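Local coordinates for protein ABC transporter (Caldanaerobius, PDB 4G68) that probably serves as the extracellular solute-binding component of an ABC transporter, capturing xylan-derived sugars for uptake by a thermophilic bacterium, at residues S155-N160 with E298-P303. Sequence-based numbering, arbitrary orientation.
Sequences SVLYIN and EAVRFP
L157 and V300 face each other as a hydrogen-bonded antiparallel pair, with L157 N to V300 O and V300 N to L157 O both at 2.9 Å. The second of these is the straighter (173° at the hydrogen). I159 and E298 form the next such pair, I159 N reaching E298 O at 2.8 Å and E298 N returning to I159 O at 3.0 Å. Between them Y158 and A299 make a non-hydrogen-bonded pair, where Y158 CA approaches E298 O at 3.4 Å in a CA-H...O contact.

On the face shared by L157, I159 and V300, the L157 and V300 side chains run side by side. V300 CG2, set between its own backbone N and carbonyl carbon (chi1 -53°), lies 3.8 Å from L157 CB and also meets I159 CG1. P303 crosses L157 at about a right angle, its CD 3.9 Å from L157 CD2. The opposite face carries V156 CG1, placed anti to the backbone N (chi1 178°), which touches A299 CB at 3.5 Å and sits over the centre of the Y158 ring.

The 155-160 end of strand 144-160 takes strand 297-300 along one edge (through L157 and I159) and strand 274-278 along the other (through V156 and Y158), both antiparallel, in one lobe of a periplasmic-binding-protein-type fold.

Where the pairing ends, a water bound to S155 O and OG is only weakly reached by F302 N. Further out, helix 372-382 packs I377 on V156 and A299, while N380 ND2 hydrogen-bonds to A299 O. Y158 OH hydrogen-bonds to G278 O, and N160 OD1 caps the following helix at L163 N.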
ATOM      1  N   SER C 155       0.947   4.358   5.802  1.00 17.29           N
ATOM      2  CA  SER C 155       0.463   5.624   5.155  1.00 19.79           C
ATOM      3  C   SER C 155       1.431   6.775   5.373  1.00 19.01           C
ATOM      4  O   SER C 155       1.854   7.009   6.531  1.00 20.96           O
ATOM      5  CB  SER C 155      -0.933   6.016   5.667  1.00 19.15           C
ATOM      6  OG  SER C 155      -1.047   5.867   7.108  1.00 18.56           O
ATOM      7  N   VAL C 156       1.671   7.583   4.330  1.00 16.79           N
ATOM      8  CA  VAL C 156       2.634   8.674   4.472  1.00 19.48           C
ATOM      9  C   VAL C 156       2.090   9.932   3.815  1.00 21.65           C
ATOM     10  O   VAL C 156       1.592   9.839   2.700  1.00 18.91           O
ATOM     11  CB  VAL C 156       3.949   8.346   3.735  1.00 17.37           C
ATOM     12  CG1 VAL C 156       4.964   9.501   3.826  1.00 19.75           C
ATOM     13  CG2 VAL C 156       4.561   7.065   4.302  1.00 19.09           C
ATOM     14  N   LEU C 157       2.244  11.100   4.499  1.00 19.51           N
ATOM     15  CA  LEU C 157       2.103  12.400   3.850  1.00 18.59           C
ATOM     16  C   LEU C 157       3.504  12.830   3.407  1.00 18.80           C
ATOM     17  O   LEU C 157       4.415  13.032   4.232  1.00 19.33           O
ATOM     18  CB  LEU C 157       1.399  13.440   4.774  1.00 18.02           C
ATOM     19  CG  LEU C 157       1.229  14.909   4.291  1.00 17.26           C
ATOM     20  CD1 LEU C 157       0.470  15.042   2.972  1.00 19.46           C
ATOM     21  CD2 LEU C 157       0.582  15.742   5.388  1.00 17.90           C
ATOM     22  N   TYR C 158       3.660  13.032   2.092  1.00 20.19           N
ATOM     23  CA  TYR C 158       4.901  13.545   1.516  1.00 22.57           C
ATOM     24  C   TYR C 158       4.772  15.040   1.340  1.00 22.83           C
ATOM     25  O   TYR C 158       3.795  15.505   0.774  1.00 22.23           O
ATOM     26  CB  TYR C 158       5.159  12.901   0.148  1.00 21.04           C
ATOM     27  CG  TYR C 158       5.301  11.403   0.221  1.00 20.64           C
ATOM     28  CD1 TYR C 158       6.541  10.813   0.412  1.00 24.38           C
ATOM     29  CD2 TYR C 158       4.203  10.569   0.030  1.00 22.57           C
ATOM     30  CE1 TYR C 158       6.685   9.427   0.454  1.00 21.91           C
ATOM     31  CE2 TYR C 158       4.334   9.183   0.084  1.00 21.37           C
ATOM     32  CZ  TYR C 158       5.562   8.627   0.284  1.00 18.80           C
ATOM     33  OH  TYR C 158       5.661   7.251   0.310  1.00 19.27           O
ATOM     34  N   ILE C 159       5.776  15.779   1.835  1.00 22.94           N
ATOM     35  CA  ILE C 159       5.828  17.240   1.796  1.00 21.99           C
ATOM     36  C   ILE C 159       7.004  17.639   0.896  1.00 23.36           C
ATOM     37  O   ILE C 159       8.141  17.254   1.179  1.00 22.73           O
ATOM     38  CB  ILE C 159       6.103  17.775   3.256  1.00 22.22           C
ATOM     39  CG1 ILE C 159       5.034  17.292   4.211  1.00 22.08           C
ATOM     40  CG2 ILE C 159       6.306  19.305   3.340  1.00 20.00           C
ATOM     41  CD1 ILE C 159       3.670  17.720   3.734  1.00 24.17           C
ATOM     42  N   ASN C 160       6.744  18.383  -0.179  1.00 25.15           N
ATOM     43  CA  ASN C 160       7.834  19.009  -0.931  1.00 22.49           C
ATOM     44  C   ASN C 160       8.317  20.226  -0.135  1.00 25.71           C
ATOM     45  O   ASN C 160       7.674  21.287  -0.218  1.00 22.95           O
ATOM     46  CB  ASN C 160       7.351  19.456  -2.325  1.00 22.44           C
ATOM     47  CG  ASN C 160       8.479  20.042  -3.174  1.00 21.26           C
ATOM     48  OD1 ASN C 160       9.316  20.781  -2.660  1.00 28.34           O
ATOM     49  ND2 ASN C 160       8.532  19.700  -4.446  1.00 22.84           N
ATOM     50  N   GLU C 298      10.025  15.308   2.488  1.00 25.76           N
ATOM     51  CA  GLU C 298       9.879  14.924   3.893  1.00 28.10           C
ATOM     52  C   GLU C 298       8.613  14.065   4.039  1.00 27.90           C
ATOM     53  O   GLU C 298       7.550  14.402   3.462  1.00 23.44           O
ATOM     54  CB  GLU C 298       9.704  16.167   4.755  1.00 27.41           C
ATOM     55  CG  GLU C 298       9.889  15.915   6.227  1.00 33.90           C
ATOM     56  CD  GLU C 298       9.393  17.067   7.095  1.00 32.86           C
ATOM     57  OE1 GLU C 298       8.950  18.099   6.535  1.00 36.31           O
ATOM     58  OE2 GLU C 298       9.428  16.910   8.332  1.00 31.36           O
ATOM     59  N   ALA C 299       8.744  12.963   4.783  1.00 24.61           N
ATOM     60  CA  ALA C 299       7.644  12.096   5.167  1.00 21.22           C
ATOM     61  C   ALA C 299       7.169  12.425   6.603  1.00 23.78           C
ATOM     62  O   ALA C 299       7.956  12.421   7.565  1.00 25.56           O
ATOM     63  CB  ALA C 299       8.079  10.615   5.099  1.00 26.00           C
ATOM     64  N   VAL C 300       5.868  12.675   6.726  1.00 21.91           N
ATOM     65  CA  VAL C 300       5.158  12.881   8.003  1.00 21.30           C
ATOM     66  C   VAL C 300       3.874  12.004   8.149  1.00 22.25           C
ATOM     67  O   VAL C 300       3.330  11.496   7.172  1.00 21.57           O
ATOM     68  CB  VAL C 300       4.863  14.401   8.269  1.00 21.52           C
ATOM     69  CG1 VAL C 300       6.143  15.246   8.157  1.00 19.57           C
ATOM     70  CG2 VAL C 300       3.775  14.939   7.332  1.00 20.91           C
ATOM     71  N   ARG C 301       3.443  11.805   9.382  1.00 23.70           N
ATOM     72  CA  ARG C 301       2.156  11.200   9.680  1.00 23.27           C
ATOM     73  C   ARG C 301       1.042  12.008   9.088  1.00 22.53           C
ATOM     74  O   ARG C 301       1.203  13.219   8.858  1.00 27.57           O
ATOM     75  CB  ARG C 301       1.929  11.193  11.181  1.00 26.26           C
ATOM     76  CG  ARG C 301       2.733  10.106  11.858  1.00 29.95           C
ATOM     77  CD  ARG C 301       2.396  10.047  13.324  1.00 30.30           C
ATOM     78  NE  ARG C 301       3.339   9.115  13.882  1.00 32.56           N
ATOM     79  CZ  ARG C 301       4.316   9.466  14.691  1.00 34.97           C
ATOM     80  NH1 ARG C 301       4.430  10.748  15.053  1.00 36.04           N
ATOM     81  NH2 ARG C 301       5.146   8.538  15.145  1.00 39.86           N
ATOM     82  N   PHE C 302      -0.094  11.375   8.856  1.00 21.23           N
ATOM     83  CA  PHE C 302      -1.287  12.174   8.484  1.00 23.13           C
ATOM     84  C   PHE C 302      -1.622  13.007   9.716  1.00 18.71           C
ATOM     85  O   PHE C 302      -1.334  12.564  10.838  1.00 21.20           O
ATOM     86  CB  PHE C 302      -2.456  11.302   8.025  1.00 23.73           C
ATOM     87  CG  PHE C 302      -3.532  12.080   7.299  1.00 22.81           C
ATOM     88  CD1 PHE C 302      -3.433  12.367   5.904  1.00 23.01           C
ATOM     89  CD2 PHE C 302      -4.611  12.615   8.029  1.00 24.40           C
ATOM     90  CE1 PHE C 302      -4.416  13.100   5.256  1.00 19.32           C
ATOM     91  CE2 PHE C 302      -5.588  13.360   7.386  1.00 20.94           C
ATOM     92  CZ  PHE C 302      -5.505  13.588   6.014  1.00 23.83           C
ATOM     93  N   PRO C 303      -2.146  14.238   9.508  1.00 24.13           N
ATOM     94  CA  PRO C 303      -2.460  15.128  10.601  1.00 24.46           C
ATOM     95  C   PRO C 303      -3.553  14.598  11.549  1.00 25.91           C
ATOM     96  O   PRO C 303      -4.384  13.723  11.183  1.00 27.00           O
ATOM     97  CB  PRO C 303      -2.993  16.384   9.887  1.00 25.90           C
ATOM     98  CG  PRO C 303      -2.317  16.432   8.576  1.00 26.32           C
ATOM     99  CD  PRO C 303      -2.056  14.992   8.221  1.00 22.25           C
TER
HETATM  100  O   HOH W   1       0.131   8.030   8.500  1.00 27.77           O